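PDB 5KYM: 1-acyl-sn-glycerol-3-phosphate acyltransferase from Thermotoga maritima, which catalyses acyl transfer to 1-acyl-sn-glycerol 3-phosphate, giving phosphatidic acid, as a membrane-embedded acyltransferase with an HX4D motif. Local coordinates for residues K43-L46 with K47-K51; F102-K105 with E106-K110; P112-N115 with W116-Y120. All blocks are in the same frame, centred on the assembly; numbering follows the deposited sequence.

Interaction 1 of 3, residues K43-L46 with K47-K51; sequences KYVL and KEIEK
In helix 38-59, which with helix 2-34 probably forms the N-terminal two-helix motif, Tyr44 and Glu48 meet one turn apart. The aliphatic part of Glu48 lies over one face of the tyrosine ring: its CG is 4.3 Å from the ring centroid of Tyr44 and 26° off the ring normal, a CH-pi contact made closest at CE1. Beyond CG the glutamate chain bends (chi2 -51°), and its two oxygens take separate partners. Glu48 OE2 receives Lys51 NZ at 2.7 Å on its syn lone pair, as a salt bridge, while OE1 is hydrogen-bonded to Tyr24 of helix 2-34. A carboxylate gripped at both oxygens is hard to turn, and the lysine would probably help to keep it ionised. Around the helix the chemistry becomes apolar. Ile49 CD1 reaches back to Val45 CG1 at 4.0 Å and to Leu46 CD2 at 4.1 Å, bridging two branched side chains of the preceding turn. Val45 and Ile49 then continue onto Tyr117 of helix 114-120. Underneath run the helical bonds: Glu48 N to Tyr44 O at 3.0 Å, Ile49 N to Val45 O at 3.1 Å and Glu50 N to Leu46 O, the straightest at 169°. These are i to i+3 and i to i+4 side-chain contacts along one helix of the probable two-helix motif, with Glu48 lining the nonane pocket.

Interaction 2 of 3, residues F102-K105 with E106-K110; sequences FIAK and EELRK
Ala104, Lys105 and Leu108 come together where the chain leaves strand 103-104 and begins to coil. The backbone part is a single bond across the contact: Leu108 N donates to Lys105 O at 3.1 Å, nearly straight at the hydrogen (165°), but it arrives from above the carbonyl plane, 45° out of it, and so misses the oxygen's lone pairs. With helical torsions at Glu106 and Glu107 between them, this bond closes a beta turn, and Lys110 N continues the coiling with a bond to Glu107 O at 3.2 Å.

The apolar part rests on one methyl. With Leu108 CG beside its own backbone N (chi1 -79°), CD1 is carried back toward the strand, where it meets Ala104 CB at 3.5 Å; the aliphatic CD of Lys105 brushes the same Leu108 CD1 at 4.1 Å. Ala104 and Leu108 both also touch Phe125 and Ile118.

The charged part is looser. Arg109 NH1 faces Glu106 OE1 at 3.3 Å, a weak hydrogen bond within a salt bridge, with the carboxylate at the edge of the guanidinium and in its plane. Glu107 OE1 lies instead beside Lys105 CB, at 3.4 Å.

Backbone bonds from Ala104 to Val124 and Leu126 hold the strand in its two-stranded parallel sheet, and the turn begins the connection from strand 103-104 to helix 114-120 in a beta-alpha-beta unit.

Interaction 3 of 3, residues P112-N115 with W116-Y120; sequences PGVN and WYIRY. With DD9 (nonane), chain F.
The indole of Trp116 lies across Gly113, whose CA sits over one face of the six-membered ring, 3.7 Å from its centroid and 19° off the normal, with the glycine N over the same ring system; Arg119 NH2 lies at the edge of the indole, in its plane. Tyr117 turns a face to nonane: C4 of the alkane is 3.4 Å above the middle of the Tyr117 ring, and Gly113 O lies at the ring's edge near its plane. Over one face of the Arg119 guanidinium is the backbone oxygen of Asn115. All three groups belong to the first turns of helix 114-120, the helix of a beta-alpha-beta unit, with Gly113 at its N-cap.

Gly113 has a positive phi (80°), and the CH-pi contact with Trp116 comes at the backbone itself. The indole reaches back there because its CG stands opposite the carbonyl carbon (chi1 -46°). Replacing Trp116 with an alanine would probably leave the Gly113 backbone without its aromatic cover at the start of the helix.

Beyond C4, the alkane touches the phenol end as well, with C2 of nonane 3.3 Å from Tyr117 OH, while that hydroxyl bonds to Gly25 O of helix 2-34. Tyr117 also packs on Val45 and Ile49 of helix 38-59, so its ring closes the nonane pocket on the side of helix 114-120, against residues of helices 2-34 and 38-59.

The turn is secured by Tyr117 N to Gly113 O at 3.1 Å and by Arg119 N to Asn115 O at 2.9 Å. On another side of the helix, Ile118 CD1 comes back against Val114 CG1 at 3.5 Å.

How the interactions relate
Interactions 1 and 3 are partly buried, and interaction 2 lies at the surface. Residues 43-51 and 112-120 border one pocket: Glu48 and Tyr117 both line the nonane site, and the helices touch directly, Val45 CG2 lying 3.4 Å from Tyr120 OH. Interactions 2 and 3 share the unit formed by strand 103-104, helix 114-120 and strand 124-125; Ala104 CB packs 3.8 Å from Ile118 CD1. Interactions 1 and 2 do not touch, their nearest atoms about 8 Å apart; helix 114-120 makes contact with both. The chemistry follows: a carboxylate held at both oxygens beside the bound alkane in 1, a loose surface ion pair in 2, aromatic faces in 3.

Interaction 1 of 3, residues K43-L46 with K47-K51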
loop_
_atom_site.group_PDB
_atom_site.type_symbol
_atom_site.label_atom_id
_atom_site.label_comp_id
_atom_site.label_asym_id
_atom_site.label_seq_id
_atom_site.Cartn_x
_atom_site.Cartn_y
_atom_site.Cartn_z
ATOM N N LYS A 43 -17.287 7.104 4.178
ATOM C CA LYS A 43 -17.187 5.734 4.652
ATOM C C LYS A 43 -17.428 4.796 3.460
ATOM O O LYS A 43 -16.713 3.817 3.289
ATOM C CB LYS A 43 -18.182 5.419 5.764
ATOM C CG LYS A 43 -17.709 5.470 7.190
ATOM C CD LYS A 43 -18.873 5.439 8.208
ATOM C CE LYS A 43 -19.721 4.143 8.220
ATOM N NZ LYS A 43 -19.118 3.052 9.063
ATOM N N TYR A 44 -18.431 5.112 2.645
ATOM C CA TYR A 44 -18.817 4.294 1.503
ATOM C C TYR A 44 -17.680 4.196 0.527
ATOM O O TYR A 44 -17.304 3.099 0.174
ATOM C CB TYR A 44 -20.061 4.882 0.819
ATOM C CG TYR A 44 -20.354 4.365 -0.545
ATOM C CD1 TYR A 44 -20.769 3.086 -0.729
ATOM C CD2 TYR A 44 -20.257 5.185 -1.657
ATOM C CE1 TYR A 44 -21.086 2.603 -1.985
ATOM C CE2 TYR A 44 -20.562 4.711 -2.934
ATOM C CZ TYR A 44 -20.953 3.400 -3.091
ATOM O OH TYR A 44 -21.259 2.873 -4.322
ATOM N N VAL A 45 -17.112 5.327 0.115
ATOM C CA VAL A 45 -16.047 5.300 -0.883
ATOM C C VAL A 45 -14.852 4.538 -0.330
ATOM O O VAL A 45 -14.257 3.691 -1.039
ATOM C CB VAL A 45 -15.536 6.695 -1.297
ATOM C CG1 VAL A 45 -14.403 6.563 -2.345
ATOM C CG2 VAL A 45 -16.656 7.534 -1.857
ATOM N N LEU A 46 -14.504 4.858 0.919
ATOM C CA LEU A 46 -13.383 4.189 1.561
ATOM C C LEU A 46 -13.562 2.682 1.646
ATOM O O LEU A 46 -12.616 1.941 1.468
ATOM C CB LEU A 46 -13.057 4.790 2.949
ATOM C CG LEU A 46 -12.280 6.117 2.894
ATOM C CD1 LEU A 46 -11.942 6.562 4.273
ATOM C CD2 LEU A 46 -10.992 6.089 2.042
ATOM N N LYS A 47 -14.774 2.231 1.903
ATOM C CA LYS A 47 -15.034 0.820 2.096
ATOM C C LYS A 47 -14.904 0.152 0.762
ATOM O O LYS A 47 -14.307 -0.902 0.681
ATOM C CB LYS A 47 -16.418 0.616 2.718
ATOM C CG LYS A 47 -16.729 -0.764 3.241
ATOM C CD LYS A 47 -15.828 -1.135 4.424
ATOM C CE LYS A 47 -15.511 -2.619 4.425
ATOM N NZ LYS A 47 -16.783 -3.446 4.361
ATOM N N GLU A 48 -15.389 0.793 -0.301
ATOM C CA GLU A 48 -15.294 0.240 -1.671
ATOM C C GLU A 48 -13.879 0.017 -2.178
ATOM O O GLU A 48 -13.662 -0.900 -2.966
ATOM C CB GLU A 48 -16.048 1.125 -2.686
ATOM C CG GLU A 48 -17.561 1.060 -2.652
ATOM C CD GLU A 48 -18.041 -0.361 -2.712
ATOM O OE1 GLU A 48 -17.589 -1.128 -3.635
ATOM O OE2 GLU A 48 -18.804 -0.718 -1.761
ATOM N N ILE A 49 -12.981 0.909 -1.772
ATOM C CA ILE A 49 -11.555 0.856 -2.036
ATOM C C ILE A 49 -10.960 -0.321 -1.337
ATOM O O ILE A 49 -10.204 -1.071 -1.927
ATOM C CB ILE A 49 -10.826 2.159 -1.531
ATOM C CG1 ILE A 49 -11.249 3.336 -2.423
ATOM C CG2 ILE A 49 -9.282 2.023 -1.470
ATOM C CD1 ILE A 49 -10.907 4.701 -1.852
ATOM N N GLU A 50 -11.241 -0.445 -0.052
ATOM C CA GLU A 50 -10.787 -1.566 0.732
ATOM C C GLU A 50 -11.271 -2.883 0.024
ATOM O O GLU A 50 -10.493 -3.813 -0.186
ATOM C CB GLU A 50 -11.279 -1.394 2.159
ATOM C CG GLU A 50 -11.169 -2.646 3.028
ATOM C CD GLU A 50 -11.661 -2.465 4.444
ATOM O OE1 GLU A 50 -12.648 -1.758 4.633
ATOM O OE2 GLU A 50 -11.083 -3.045 5.390
ATOM N N LYS A 51 -12.535 -2.918 -0.399
ATOM C CA LYS A 51 -13.067 -4.101 -1.056
ATOM C C LYS A 51 -12.296 -4.372 -2.327
ATOM O O LYS A 51 -12.064 -5.491 -2.669
ATOM C CB LYS A 51 -14.546 -3.959 -1.344
ATOM C CG LYS A 51 -15.356 -3.840 -0.055
ATOM C CD LYS A 51 -16.705 -3.115 -0.221
ATOM C CE LYS A 51 -17.761 -4.047 -0.747
ATOM N NZ LYS A 51 -18.668 -3.442 -1.718
#

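Interaction 2 of 3, residues F102-K105 with E106-K110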
loop_
_atom_site.group_PDB
_atom_site.type_symbol
_atom_site.label_atom_id
_atom_site.label_comp_id
_atom_site.label_asym_id
_atom_site.label_seq_id
_atom_site.Cartn_x
_atom_site.Cartn_y
_atom_site.Cartn_z
ATOM N N PHE A 102 -0.727 7.740 -0.778
ATOM C CA PHE A 102 0.550 7.221 -1.178
ATOM C C PHE A 102 1.209 8.177 -2.162
ATOM O O PHE A 102 0.611 9.172 -2.520
ATOM C CB PHE A 102 0.507 5.754 -1.598
ATOM C CG PHE A 102 -0.312 5.427 -2.802
ATOM C CD1 PHE A 102 -1.631 5.110 -2.689
ATOM C CD2 PHE A 102 0.287 5.308 -4.062
ATOM C CE1 PHE A 102 -2.405 4.818 -3.861
ATOM C CE2 PHE A 102 -0.439 4.948 -5.217
ATOM C CZ PHE A 102 -1.788 4.706 -5.125
ATOM N N ILE A 103 2.457 7.896 -2.544
ATOM C CA ILE A 103 3.264 8.731 -3.455
ATOM C C ILE A 103 3.243 8.115 -4.856
ATOM O O ILE A 103 3.776 7.040 -5.049
ATOM C CB ILE A 103 4.707 8.825 -2.906
ATOM C CG1 ILE A 103 4.800 9.993 -1.932
ATOM C CG2 ILE A 103 5.774 8.862 -3.995
ATOM C CD1 ILE A 103 3.849 9.852 -0.744
ATOM N N ALA A 104 2.660 8.783 -5.847
ATOM C CA ALA A 104 2.567 8.179 -7.192
ATOM C C ALA A 104 3.549 8.808 -8.185
ATOM O O ALA A 104 3.863 9.963 -8.074
ATOM C CB ALA A 104 1.129 8.296 -7.720
ATOM N N LYS A 105 3.986 8.033 -9.172
ATOM C CA LYS A 105 4.771 8.530 -10.328
ATOM C C LYS A 105 3.950 9.640 -10.936
ATOM O O LYS A 105 2.735 9.430 -11.026
ATOM C CB LYS A 105 4.881 7.453 -11.434
ATOM C CG LYS A 105 5.465 6.069 -11.095
ATOM C CD LYS A 105 4.676 4.929 -11.778
ATOM C CE LYS A 105 5.529 3.689 -12.059
ATOM N NZ LYS A 105 5.525 2.720 -10.922
ATOM N N GLU A 106 4.549 10.769 -11.378
ATOM C CA GLU A 106 3.743 11.795 -12.115
ATOM C C GLU A 106 2.827 11.160 -13.191
ATOM O O GLU A 106 1.678 11.546 -13.310
ATOM C CB GLU A 106 4.591 12.920 -12.757
ATOM C CG GLU A 106 3.796 13.945 -13.619
ATOM C CD GLU A 106 2.597 14.570 -12.876
ATOM O OE1 GLU A 106 2.828 15.095 -11.742
ATOM O OE2 GLU A 106 1.435 14.525 -13.400
ATOM N N GLU A 107 3.351 10.170 -13.926
ATOM C CA GLU A 107 2.630 9.430 -14.985
ATOM C C GLU A 107 1.177 9.201 -14.661
ATOM O O GLU A 107 0.311 9.368 -15.512
ATOM C CB GLU A 107 3.202 8.015 -15.215
ATOM C CG GLU A 107 4.357 7.910 -16.164
ATOM C CD GLU A 107 5.620 8.522 -15.580
ATOM O OE1 GLU A 107 5.592 8.948 -14.391
ATOM O OE2 GLU A 107 6.656 8.589 -16.309
ATOM N N LEU A 108 0.925 8.778 -13.426
ATOM C CA LEU A 108 -0.339 8.146 -13.025
ATOM C C LEU A 108 -1.578 9.016 -13.087
ATOM O O LEU A 108 -2.636 8.465 -13.356
ATOM C CB LEU A 108 -0.194 7.519 -11.645
ATOM C CG LEU A 108 0.525 6.173 -11.576
ATOM C CD1 LEU A 108 0.981 5.855 -10.169
ATOM C CD2 LEU A 108 -0.430 5.137 -12.105
ATOM N N ARG A 109 -1.413 10.341 -12.915
ATOM C CA ARG A 109 -2.485 11.323 -13.133
ATOM C C ARG A 109 -3.268 11.109 -14.429
ATOM O O ARG A 109 -4.461 11.349 -14.482
ATOM C CB ARG A 109 -1.890 12.705 -13.144
ATOM C CG ARG A 109 -2.723 13.756 -12.433
ATOM C CD ARG A 109 -1.838 14.985 -12.198
ATOM N NE ARG A 109 -2.184 15.779 -11.001
ATOM C CZ ARG A 109 -1.291 16.362 -10.184
ATOM N NH1 ARG A 109 0.028 16.244 -10.400
ATOM N NH2 ARG A 109 -1.708 17.054 -9.117
ATOM N N LYS A 110 -2.568 10.673 -15.467
ATOM C CA LYS A 110 -3.123 10.505 -16.813
ATOM C C LYS A 110 -3.934 9.216 -16.941
ATOM O O LYS A 110 -4.874 9.193 -17.712
ATOM C CB LYS A 110 -1.994 10.600 -17.887
#

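Interaction 3 of 3, residues P112-N115 with W116-Y120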
loop_
_atom_site.group_PDB
_atom_site.type_symbol
_atom_site.label_atom_id
_atom_site.label_comp_id
_atom_site.label_asym_id
_atom_site.label_seq_id
_atom_site.Cartn_x
_atom_site.Cartn_y
_atom_site.Cartn_z
ATOM N N PRO A 112 -6.855 6.961 -16.415
ATOM C CA PRO A 112 -8.188 7.137 -15.876
ATOM C C PRO A 112 -8.586 6.050 -14.853
ATOM O O PRO A 112 -8.033 4.950 -14.878
ATOM C CB PRO A 112 -9.061 7.075 -17.114
ATOM C CG PRO A 112 -8.365 6.092 -17.946
ATOM C CD PRO A 112 -6.915 6.410 -17.758
ATOM N N GLY A 113 -9.526 6.396 -13.966
ATOM C CA GLY A 113 -9.923 5.544 -12.861
ATOM C C GLY A 113 -8.901 5.689 -11.754
ATOM O O GLY A 113 -9.213 6.271 -10.727
ATOM N N VAL A 114 -7.677 5.199 -11.980
ATOM C CA VAL A 114 -6.607 5.247 -10.979
ATOM C C VAL A 114 -6.381 6.668 -10.425
ATOM O O VAL A 114 -6.263 6.867 -9.226
ATOM C CB VAL A 114 -5.238 4.681 -11.519
ATOM C CG1 VAL A 114 -4.115 4.828 -10.494
ATOM C CG2 VAL A 114 -5.350 3.224 -11.896
ATOM N N ASN A 115 -6.309 7.650 -11.299
ATOM C CA ASN A 115 -6.083 9.030 -10.854
ATOM C C ASN A 115 -7.180 9.529 -9.909
ATOM O O ASN A 115 -6.882 10.210 -8.908
ATOM C CB ASN A 115 -5.940 9.991 -12.034
ATOM C CG ASN A 115 -7.071 9.855 -13.019
ATOM O OD1 ASN A 115 -7.616 8.752 -13.194
ATOM N ND2 ASN A 115 -7.457 10.954 -13.649
ATOM N N TRP A 116 -8.428 9.194 -10.207
ATOM C CA TRP A 116 -9.543 9.608 -9.349
ATOM C C TRP A 116 -9.349 8.987 -8.001
ATOM O O TRP A 116 -9.566 9.613 -6.987
ATOM C CB TRP A 116 -10.934 9.158 -9.816
ATOM C CG TRP A 116 -11.259 9.333 -11.210
ATOM C CD1 TRP A 116 -10.867 10.330 -12.004
ATOM C CD2 TRP A 116 -12.089 8.474 -11.989
ATOM N NE1 TRP A 116 -11.385 10.158 -13.252
ATOM C CE2 TRP A 116 -12.156 9.031 -13.276
ATOM C CE3 TRP A 116 -12.791 7.279 -11.723
ATOM C CZ2 TRP A 116 -12.899 8.443 -14.330
ATOM C CZ3 TRP A 116 -13.542 6.677 -12.773
ATOM C CH2 TRP A 116 -13.585 7.277 -14.064
ATOM N N TYR A 117 -8.980 7.726 -7.964
ATOM C CA TYR A 117 -8.831 7.106 -6.672
ATOM C C TYR A 117 -7.554 7.520 -5.928
ATOM O O TYR A 117 -7.601 7.705 -4.699
ATOM C CB TYR A 117 -9.123 5.616 -6.775
ATOM C CG TYR A 117 -10.621 5.380 -6.785
ATOM C CD1 TYR A 117 -11.344 5.374 -5.600
ATOM C CD2 TYR A 117 -11.291 5.225 -7.942
ATOM C CE1 TYR A 117 -12.694 5.185 -5.580
ATOM C CE2 TYR A 117 -12.634 4.999 -7.953
ATOM C CZ TYR A 117 -13.337 5.004 -6.779
ATOM O OH TYR A 117 -14.704 4.764 -6.815
ATOM N N ILE A 118 -6.459 7.773 -6.645
ATOM C CA ILE A 118 -5.259 8.328 -5.998
ATOM C C ILE A 118 -5.549 9.660 -5.358
ATOM O O ILE A 118 -5.107 9.916 -4.258
ATOM C CB ILE A 118 -4.077 8.530 -6.971
ATOM C CG1 ILE A 118 -3.590 7.175 -7.500
ATOM C CG2 ILE A 118 -2.948 9.277 -6.269
ATOM C CD1 ILE A 118 -2.430 7.195 -8.466
ATOM N N ARG A 119 -6.253 10.519 -6.091
ATOM C CA ARG A 119 -6.708 11.794 -5.572
ATOM C C ARG A 119 -7.642 11.608 -4.398
ATOM O O ARG A 119 -7.437 12.254 -3.394
ATOM C CB ARG A 119 -7.395 12.608 -6.646
ATOM C CG ARG A 119 -6.433 13.328 -7.576
ATOM C CD ARG A 119 -7.083 14.572 -8.266
ATOM N NE ARG A 119 -7.918 14.147 -9.399
ATOM C CZ ARG A 119 -7.448 13.664 -10.559
ATOM N NH1 ARG A 119 -6.120 13.571 -10.807
ATOM N NH2 ARG A 119 -8.312 13.261 -11.489
ATOM N N TYR A 120 -8.632 10.714 -4.481
ATOM C CA TYR A 120 -9.567 10.547 -3.367
ATOM C C TYR A 120 -8.832 10.165 -2.089
ATOM O O TYR A 120 -9.150 10.687 -1.022
ATOM C CB TYR A 120 -10.650 9.515 -3.646
ATOM C CG TYR A 120 -11.841 9.622 -2.697
ATOM C CD1 TYR A 120 -11.799 9.060 -1.462
ATOM C CD2 TYR A 120 -13.022 10.265 -3.088
ATOM C CE1 TYR A 120 -12.875 9.153 -0.580
ATOM C CE2 TYR A 120 -14.104 10.351 -2.241
ATOM C CZ TYR A 120 -14.033 9.803 -0.970
ATOM O OH TYR A 120 -15.073 9.875 -0.042
HETATM C C1 DD9 F . -14.697 0.666 -6.487
HETATM C C2 DD9 F . -13.549 1.662 -6.463
HETATM C C3 DD9 F . -12.245 0.906 -6.610
HETATM C C4 DD9 F . -11.089 1.891 -6.665
HETATM C C5 DD9 F . -9.763 1.157 -6.438
HETATM C C6 DD9 F . -8.659 2.196 -6.293
HETATM C C7 DD9 F . -7.231 1.696 -6.511
HETATM C C8 DD9 F . -6.280 2.872 -6.199
HETATM C C9 DD9 F . -4.915 2.702 -6.879
#